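Local structure of Non-structural maintenance of chromosomes element 1 homolog (Xenopus laevis, 7DG2) at residues Val80-Asn85 / Ile166-His171; Ile109-Asn114 / Gln178-Ile183. The protein probably acts as a zinc-binding RING-type E3 ubiquitin ligase that works with a MAGE partner within the SMC5-SMC6 DNA-repair complex. One frame throughout, in Å; residues are numbered along the deposited sequence.

Contact 1 of 2, residues Val80-Asn85 / Ile166-His171; sequences VNRVEN and IMELEH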
ATOM      1  N   VAL A  80      -9.910  -1.599  -7.173  1.00 13.84           N
ATOM      2  CA  VAL A  80     -10.709  -0.490  -6.665  1.00 16.08           C
ATOM      3  C   VAL A  80     -11.713  -0.994  -5.634  1.00 15.94           C
ATOM      4  O   VAL A  80     -12.188  -2.133  -5.680  1.00 18.02           O
ATOM      5  CB  VAL A  80     -11.424   0.277  -7.809  1.00 16.27           C
ATOM      6  CG1 VAL A  80     -10.391   0.880  -8.744  1.00 16.44           C
ATOM      7  CG2 VAL A  80     -12.372  -0.621  -8.584  1.00 18.59           C
ATOM      8  N   ASN A  81     -12.013  -0.122  -4.680  1.00 14.36           N
ATOM      9  CA  ASN A  81     -13.076  -0.358  -3.729  1.00 15.85           C
ATOM     10  C   ASN A  81     -14.414   0.038  -4.342  1.00 16.93           C
ATOM     11  O   ASN A  81     -14.495   0.952  -5.165  1.00 19.85           O
ATOM     12  CB  ASN A  81     -12.813   0.445  -2.461  1.00 13.73           C
ATOM     13  CG  ASN A  81     -13.890   0.258  -1.441  1.00 17.68           C
ATOM     14  OD1 ASN A  81     -14.325  -0.864  -1.197  1.00 18.78           O
ATOM     15  ND2 ASN A  81     -14.355   1.357  -0.852  1.00 16.35           N
ATOM     16  N   ARG A  82     -15.474  -0.659  -3.941  1.00 16.49           N
ATOM     17  CA  ARG A  82     -16.763  -0.461  -4.591  1.00 18.17           C
ATOM     18  C   ARG A  82     -17.900  -0.221  -3.602  1.00 21.41           C
ATOM     19  O   ARG A  82     -19.069  -0.299  -3.994  1.00 26.85           O
ATOM     20  CB  ARG A  82     -17.073  -1.648  -5.512  1.00 18.04           C
ATOM     21  CG  ARG A  82     -16.389  -1.521  -6.895  1.00 27.88           C
ATOM     22  CD  ARG A  82     -17.047  -0.365  -7.652  1.00 29.07           C
ATOM     23  NE  ARG A  82     -16.341   0.154  -8.831  1.00 29.98           N
ATOM     24  CZ  ARG A  82     -15.536   1.221  -8.822  1.00 28.96           C
ATOM     25  NH1 ARG A  82     -15.283   1.871  -7.683  1.00 18.94           N
ATOM     26  NH2 ARG A  82     -14.981   1.646  -9.960  1.00 26.70           N
ATOM     27  N   VAL A  83     -17.606   0.099  -2.340  1.00 16.35           N
ATOM     28  CA  VAL A  83     -18.667   0.325  -1.362  1.00 18.84           C
ATOM     29  C   VAL A  83     -18.291   1.459  -0.418  1.00 20.99           C
ATOM     30  O   VAL A  83     -17.116   1.701  -0.124  1.00 18.62           O
ATOM     31  CB  VAL A  83     -18.999  -0.965  -0.568  1.00 20.17           C
ATOM     32  CG1 VAL A  83     -17.884  -1.291   0.413  1.00 19.11           C
ATOM     33  CG2 VAL A  83     -20.339  -0.835   0.144  1.00 22.70           C
ATOM     34  N   GLU A  84     -19.307   2.173   0.058  1.00 20.48           N
ATOM     35  CA  GLU A  84     -19.125   3.211   1.064  1.00 20.85           C
ATOM     36  C   GLU A  84     -19.893   2.759   2.300  1.00 23.34           C
ATOM     37  O   GLU A  84     -21.126   2.726   2.279  1.00 25.36           O
ATOM     38  CB  GLU A  84     -19.616   4.569   0.541  1.00 24.00           C
ATOM     39  CG  GLU A  84     -19.068   4.908  -0.865  1.00 27.32           C
ATOM     40  CD  GLU A  84     -19.784   6.069  -1.570  1.00 35.71           C
ATOM     41  OE1 GLU A  84     -19.563   7.239  -1.189  1.00 33.05           O
ATOM     42  OE2 GLU A  84     -20.558   5.804  -2.517  1.00 39.73           O
ATOM     43  N   ASN A  85     -19.185   2.380   3.362  1.00 22.42           N
ATOM     44  CA  ASN A  85     -19.873   1.901   4.568  1.00 25.15           C
ATOM     45  C   ASN A  85     -19.065   2.284   5.810  1.00 24.15           C
ATOM     46  O   ASN A  85     -18.079   3.021   5.734  1.00 23.48           O
ATOM     47  CB  ASN A  85     -20.146   0.391   4.463  1.00 22.95           C
ATOM     48  CG  ASN A  85     -18.883  -0.451   4.464  1.00 21.89           C
ATOM     49  OD1 ASN A  85     -17.838  -0.044   4.967  1.00 24.51           O
ATOM     50  ND2 ASN A  85     -18.987  -1.660   3.916  1.00 29.93           N
ATOM     51  N   ILE A 166      -9.829   8.322 -11.191  1.00 17.11           N
ATOM     52  CA  ILE A 166     -11.004   8.337 -12.057  1.00 17.89           C
ATOM     53  C   ILE A 166     -11.652   6.955 -12.118  1.00 17.36           C
ATOM     54  O   ILE A 166     -12.884   6.825 -12.070  1.00 20.25           O
ATOM     55  CB  ILE A 166     -10.617   8.847 -13.457  1.00 16.94           C
ATOM     56  CG1 ILE A 166      -9.968  10.222 -13.342  1.00 17.95           C
ATOM     57  CG2 ILE A 166     -11.835   8.847 -14.373  1.00 21.26           C
ATOM     58  CD1 ILE A 166      -9.255  10.687 -14.639  1.00 19.56           C
ATOM     59  N   MET A 167     -10.836   5.902 -12.206  1.00 18.05           N
ATOM     60  CA  MET A 167     -11.383   4.550 -12.279  1.00 19.48           C
ATOM     61  C   MET A 167     -12.176   4.210 -11.027  1.00 21.19           C
ATOM     62  O   MET A 167     -13.297   3.690 -11.108  1.00 20.79           O
ATOM     63  CB  MET A 167     -10.258   3.544 -12.507  1.00 17.75           C
ATOM     64  CG  MET A 167      -9.674   3.599 -13.932  1.00 17.99           C
ATOM     65  SD  MET A 167      -8.234   2.560 -14.212  1.00 20.74           S
ATOM     66  CE  MET A 167      -8.957   0.917 -14.078  1.00 21.61           C
ATOM     67  N   GLU A 168     -11.632   4.533  -9.850  1.00 16.19           N
ATOM     68  CA  GLU A 168     -12.349   4.180  -8.628  1.00 17.01           C
ATOM     69  C   GLU A 168     -13.546   5.094  -8.375  1.00 17.19           C
ATOM     70  O   GLU A 168     -14.593   4.636  -7.895  1.00 17.87           O
ATOM     71  CB  GLU A 168     -11.410   4.218  -7.430  1.00 14.87           C
ATOM     72  CG  GLU A 168     -12.079   3.675  -6.172  1.00 17.14           C
ATOM     73  CD  GLU A 168     -11.097   3.507  -5.043  1.00 19.05           C
ATOM     74  OE1 GLU A 168     -10.833   4.503  -4.332  1.00 18.12           O
ATOM     75  OE2 GLU A 168     -10.567   2.385  -4.895  1.00 19.79           O
ATOM     76  N   LEU A 169     -13.414   6.386  -8.675  1.00 17.37           N
ATOM     77  CA  LEU A 169     -14.423   7.378  -8.321  1.00 18.95           C
ATOM     78  C   LEU A 169     -15.355   7.736  -9.473  1.00 20.35           C
ATOM     79  O   LEU A 169     -16.136   8.682  -9.338  1.00 22.19           O
ATOM     80  CB  LEU A 169     -13.759   8.657  -7.794  1.00 16.76           C
ATOM     81  CG  LEU A 169     -12.991   8.514  -6.474  1.00 21.21           C
ATOM     82  CD1 LEU A 169     -12.569   9.889  -5.957  1.00 21.34           C
ATOM     83  CD2 LEU A 169     -13.836   7.841  -5.453  1.00 21.16           C
ATOM     84  N   GLU A 170     -15.300   6.994 -10.585  1.00 21.41           N
ATOM     85  CA  GLU A 170     -16.104   7.300 -11.772  1.00 24.17           C
ATOM     86  C   GLU A 170     -17.567   7.549 -11.425  1.00 26.55           C
ATOM     87  O   GLU A 170     -18.144   8.577 -11.795  1.00 26.46           O
ATOM     88  CB  GLU A 170     -15.973   6.145 -12.777  1.00 26.99           C
ATOM     89  CG  GLU A 170     -16.942   6.171 -13.962  1.00 34.75           C
ATOM     90  CD  GLU A 170     -16.478   7.084 -15.086  1.00 37.99           C
ATOM     91  OE1 GLU A 170     -17.342   7.659 -15.788  1.00 34.73           O
ATOM     92  OE2 GLU A 170     -15.247   7.220 -15.278  1.00 36.87           O
ATOM     93  N   HIS A 171     -18.191   6.616 -10.709  1.00 25.68           N
ATOM     94  CA  HIS A 171     -19.613   6.752 -10.440  1.00 28.19           C
ATOM     95  C   HIS A 171     -19.879   7.695  -9.285  1.00 27.88           C
ATOM     96  O   HIS A 171     -20.893   8.402  -9.287  1.00 28.11           O
ATOM     97  CB  HIS A 171     -20.209   5.369 -10.200  1.00 30.12           C
ATOM     98  CG  HIS A 171     -19.962   4.439 -11.344  1.00 34.98           C
ATOM     99  ND1 HIS A 171     -18.831   3.656 -11.433  1.00 39.45           N
ATOM    100  CD2 HIS A 171     -20.657   4.231 -12.488  1.00 36.31           C
ATOM    101  CE1 HIS A 171     -18.860   2.975 -12.565  1.00 39.41           C
ATOM    102  NE2 HIS A 171     -19.957   3.307 -13.223  1.00 40.32           N
TER

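Contact 2 of 2, residues Ile109-Asn114 / Gln178-Ile183; sequences IILSDN and QDVAKI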
ATOM      1  N   ILE A 109     -10.719  20.536  -9.882  1.00 15.87           N
ATOM      2  CA  ILE A 109     -10.263  19.834 -11.082  1.00 16.48           C
ATOM      3  C   ILE A 109     -11.444  19.502 -11.988  1.00 17.83           C
ATOM      4  O   ILE A 109     -11.380  19.677 -13.209  1.00 20.06           O
ATOM      5  CB  ILE A 109      -9.478  18.575 -10.676  1.00 16.37           C
ATOM      6  CG1 ILE A 109      -8.071  18.973 -10.217  1.00 15.35           C
ATOM      7  CG2 ILE A 109      -9.472  17.550 -11.797  1.00 17.99           C
ATOM      8  CD1 ILE A 109      -7.383  17.921  -9.319  1.00 15.24           C
ATOM      9  N   ILE A 110     -12.551  19.059 -11.399  1.00 17.56           N
ATOM     10  CA  ILE A 110     -13.738  18.701 -12.176  1.00 20.23           C
ATOM     11  C   ILE A 110     -14.337  19.936 -12.841  1.00 22.19           C
ATOM     12  O   ILE A 110     -14.780  19.888 -13.996  1.00 22.52           O
ATOM     13  CB  ILE A 110     -14.758  17.997 -11.263  1.00 19.42           C
ATOM     14  CG1 ILE A 110     -14.240  16.621 -10.855  1.00 18.20           C
ATOM     15  CG2 ILE A 110     -16.118  17.885 -11.943  1.00 21.68           C
ATOM     16  CD1 ILE A 110     -15.036  15.997  -9.725  1.00 23.07           C
ATOM     17  N   LEU A 111     -14.348  21.057 -12.121  1.00 18.01           N
ATOM     18  CA  LEU A 111     -14.933  22.296 -12.633  1.00 23.72           C
ATOM     19  C   LEU A 111     -14.059  22.964 -13.679  1.00 25.10           C
ATOM     20  O   LEU A 111     -14.573  23.707 -14.527  1.00 26.43           O
ATOM     21  CB  LEU A 111     -15.151  23.290 -11.490  1.00 20.24           C
ATOM     22  CG  LEU A 111     -16.300  23.074 -10.527  1.00 28.60           C
ATOM     23  CD1 LEU A 111     -16.165  24.040  -9.362  1.00 26.57           C
ATOM     24  CD2 LEU A 111     -17.611  23.287 -11.254  1.00 30.28           C
ATOM     25  N   SER A 112     -12.748  22.761 -13.618  1.00 22.51           N
ATOM     26  CA  SER A 112     -11.851  23.549 -14.455  1.00 24.27           C
ATOM     27  C   SER A 112     -11.961  23.144 -15.920  1.00 24.60           C
ATOM     28  O   SER A 112     -12.237  21.990 -16.251  1.00 26.26           O
ATOM     29  CB  SER A 112     -10.409  23.389 -13.988  1.00 24.78           C
ATOM     30  OG  SER A 112      -9.973  22.087 -14.267  1.00 27.60           O
ATOM     31  N   ASP A 113     -11.715  24.110 -16.812  1.00 26.13           N
ATOM     32  CA  ASP A 113     -11.719  23.794 -18.236  1.00 26.11           C
ATOM     33  C   ASP A 113     -10.569  22.865 -18.612  1.00 27.49           C
ATOM     34  O   ASP A 113     -10.736  21.984 -19.462  1.00 30.58           O
ATOM     35  CB  ASP A 113     -11.645  25.077 -19.067  1.00 27.83           C
ATOM     36  CG  ASP A 113     -12.931  25.893 -19.027  1.00 34.85           C
ATOM     37  OD1 ASP A 113     -13.840  25.592 -18.227  1.00 32.40           O
ATOM     38  OD2 ASP A 113     -13.035  26.850 -19.823  1.00 44.20           O
ATOM     39  N   ASN A 114      -9.395  23.054 -17.995  1.00 26.64           N
ATOM     40  CA  ASN A 114      -8.194  22.301 -18.340  1.00 29.77           C
ATOM     41  C   ASN A 114      -8.090  20.959 -17.623  1.00 31.63           C
ATOM     42  O   ASN A 114      -7.323  20.094 -18.066  1.00 30.78           O
ATOM     43  CB  ASN A 114      -6.945  23.129 -18.017  1.00 34.81           C
ATOM     44  CG  ASN A 114      -7.089  23.942 -16.726  1.00 36.70           C
ATOM     45  OD1 ASN A 114      -8.076  24.668 -16.532  1.00 39.51           O
ATOM     46  ND2 ASN A 114      -6.101  23.826 -15.840  1.00 32.79           N
ATOM     47  N   GLN A 178     -23.128  15.752 -10.330  1.00 32.23           N
ATOM     48  CA  GLN A 178     -23.898  15.605 -11.564  1.00 36.79           C
ATOM     49  C   GLN A 178     -24.146  16.947 -12.246  1.00 38.43           C
ATOM     50  O   GLN A 178     -24.239  17.009 -13.478  1.00 39.24           O
ATOM     51  CB  GLN A 178     -25.229  14.907 -11.287  1.00 39.01           C
ATOM     52  CG  GLN A 178     -25.945  14.472 -12.564  1.00 45.26           C
ATOM     53  CD  GLN A 178     -27.283  13.816 -12.297  1.00 52.88           C
ATOM     54  OE1 GLN A 178     -27.891  14.022 -11.245  1.00 58.98           O
ATOM     55  NE2 GLN A 178     -27.749  13.014 -13.248  1.00 57.41           N
ATOM     56  N   ASP A 179     -24.226  18.028 -11.470  1.00 37.05           N
ATOM     57  CA  ASP A 179     -24.470  19.345 -12.047  1.00 41.41           C
ATOM     58  C   ASP A 179     -23.282  19.878 -12.839  1.00 39.16           C
ATOM     59  O   ASP A 179     -23.472  20.737 -13.708  1.00 41.17           O
ATOM     60  CB  ASP A 179     -24.833  20.342 -10.942  1.00 45.08           C
ATOM     61  CG  ASP A 179     -26.092  19.951 -10.189  1.00 55.16           C
ATOM     62  OD1 ASP A 179     -26.829  19.055 -10.667  1.00 51.72           O
ATOM     63  OD2 ASP A 179     -26.340  20.537  -9.111  1.00 61.79           O
ATOM     64  N   VAL A 180     -22.067  19.397 -12.572  1.00 34.75           N
ATOM     65  CA  VAL A 180     -20.867  20.039 -13.099  1.00 30.83           C
ATOM     66  C   VAL A 180     -19.896  19.077 -13.757  1.00 29.72           C
ATOM     67  O   VAL A 180     -19.035  19.522 -14.537  1.00 29.73           O
ATOM     68  CB  VAL A 180     -20.147  20.829 -11.985  1.00 35.30           C
ATOM     69  CG1 VAL A 180     -21.005  22.016 -11.511  1.00 36.95           C
ATOM     70  CG2 VAL A 180     -19.796  19.906 -10.822  1.00 32.54           C
ATOM     71  N   ALA A 181     -19.960  17.773 -13.498  1.00 25.33           N
ATOM     72  CA  ALA A 181     -18.970  16.871 -14.072  1.00 24.55           C
ATOM     73  C   ALA A 181     -19.148  16.780 -15.582  1.00 26.62           C
ATOM     74  O   ALA A 181     -20.271  16.725 -16.087  1.00 26.77           O
ATOM     75  CB  ALA A 181     -19.084  15.479 -13.448  1.00 25.28           C
ATOM     76  N   LYS A 182     -18.032  16.768 -16.300  1.00 22.85           N
ATOM     77  CA  LYS A 182     -18.062  16.618 -17.750  1.00 25.57           C
ATOM     78  C   LYS A 182     -18.350  15.164 -18.102  1.00 27.61           C
ATOM     79  O   LYS A 182     -17.621  14.263 -17.669  1.00 24.20           O
ATOM     80  CB  LYS A 182     -16.733  17.057 -18.359  1.00 21.14           C
ATOM     81  CG  LYS A 182     -16.391  18.537 -18.156  1.00 22.10           C
ATOM     82  CD  LYS A 182     -14.963  18.833 -18.593  1.00 21.85           C
ATOM     83  CE  LYS A 182     -14.541  20.248 -18.212  1.00 23.29           C
ATOM     84  NZ  LYS A 182     -14.622  20.526 -16.741  1.00 22.87           N
ATOM     85  N   ILE A 183     -19.399  14.935 -18.888  1.00 26.58           N
ATOM     86  CA  ILE A 183     -19.734  13.609 -19.407  1.00 25.55           C
ATOM     87  C   ILE A 183     -19.480  13.626 -20.908  1.00 27.74           C
ATOM     88  O   ILE A 183     -20.159  14.354 -21.643  1.00 28.02           O
ATOM     89  CB  ILE A 183     -21.193  13.233 -19.104  1.00 28.00           C
ATOM     90  CG1 ILE A 183     -21.459  13.303 -17.603  1.00 29.81           C
ATOM     91  CG2 ILE A 183     -21.512  11.843 -19.637  1.00 30.96           C
ATOM     92  CD1 ILE A 183     -20.654  12.304 -16.793  1.00 30.34           C
TER
HETATM   93  O   HOH W   1     -12.685  18.545 -15.597  1.00 20.77           O
HETATM   94  O   HOH W   2     -15.405  16.963 -15.195  1.00 22.71           O
HETATM   95  O   HOH W   3     -15.074  23.424 -17.364  1.00 29.50           O

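Contact 1 of 2, residues Val80-Asn85 / Ile166-His171
The end of the central strand of a three-stranded antiparallel sheet, consistent with the wing of a winged-helix domain, meets helix 163-176 through V80, N81, R82 and E168, and shows how two side chains can exchange grips on each other's backbones. From the helix, the tip of E168 comes up against the strand. Its CG stands anti to the backbone N (chi1 -172°) and the chain runs on extended, which brings E168 OE2 to 2.9 Å from N81 N as acceptor of a hydrogen bond. The N-H points almost straight at that oxygen, at 168°, but arrives from above the carboxylate plane. The other oxygen, OE1, accepts backbone N-H groups of M71 and L72 of the neighbouring Nse4 chain, so one buried carboxylate gathers three amide hydrogens and joins strand, helix and partner subunit; this environment would probably stabilise its negative charge. N81 ND2 donates to L72 O of the Nse4 chain and, within its own segment, to V83 O.

V80 and E168 run alongside one another in opposite senses, with V80 CG1 3.7 Å from E168 CB. From the strand side, R82 folds back by a bend at chi2 and turns the edge of its guanidinium to two successive helix carbonyls. R82 NH1 donates to E168 O (2.9 Å) and uses a lone pair of that oxygen, although the acceptor is somewhat tilted from the guanidinium plane. R82 NH2 donates to M167 O (2.9 Å), which sits practically in that plane. Two grips at neighbouring nitrogens fix the rotation of the group, and NH1 adds a weak bond to N81 O of its own segment. One face of the R82 guanidinium is covered by V80 CG2, which rests 3.6 Å above its centre.

Contact 2 of 2, residues Ile109-Asn114 / Gln178-Ile183
A few residues past helix 163-176, on the way to the zinc ligand C184, K182 takes part in a short, weakly bonded antiparallel pairing with 190-191, and its amine reaches the C-terminal end of helix 96-111 at I110 and S112. The side chain can be followed outward. CB and CG run alongside water 2, which accepts the lysine's own backbone N-H and also lies near I110 O, possibly donating to it. CD and CE come near water 1. K182 CE comes 3.5 Å from S112 O, and there the chain bends (chi4 59°), tucking the amine in among the carbonyls at and just past the end of the helix. K182 NZ gives a hydrogen bond of 2.8 Å to S112 O, approaching from above the carbonyl plane and not along a lone pair. I110 O is just as near, at 2.8 Å from K182 NZ. Water 1 accepts from NZ and lies near I109 O, possibly donating to it, while water 3 carries the amine's reach to L111 O and the D113 carboxylate. A positive charge at this position would probably be welcomed by the carbonyl-rich helix end, and D113 is linked to it through water, D113 OD1 standing 5.3 Å from K182 NZ.

Beside this polar network, the segment leading into K182 packs on the last helical turn. I110 holds CG2 anti to its backbone N and lays it 3.7 Å from A181 CA, with the A181 methyl just beyond; I173 of helix 163-176 touches both residues and extends the patch. S112, the first residue to depart from helical geometry, turns its OG back to I109 O. At the outer border L111 and V180 cross obliquely, L111 CD2 lying 3.6 Å from both CB and CG1 of V180.

Read from the N terminus, the chain passes through 80-85, then 109-114 at the end of helix 96-111, then 166-171 in helix 163-176, and last 178-183. Contact 1 closes a loop of 80 residues and contact 2 one of 63; because their segments alternate, the loops cross and neither nests in the other. Helix 163-176 and the residues just after it serve both: contact 1 ties the helix to the sheet of strands 20-22, 62-68 and 75-81, whereas contact 2 ties its exit, leading to the zinc ligand C184, to helix 96-111. Their centres lie about 18 Å apart and their nearest atoms about 6 Å, so the contacts do not touch.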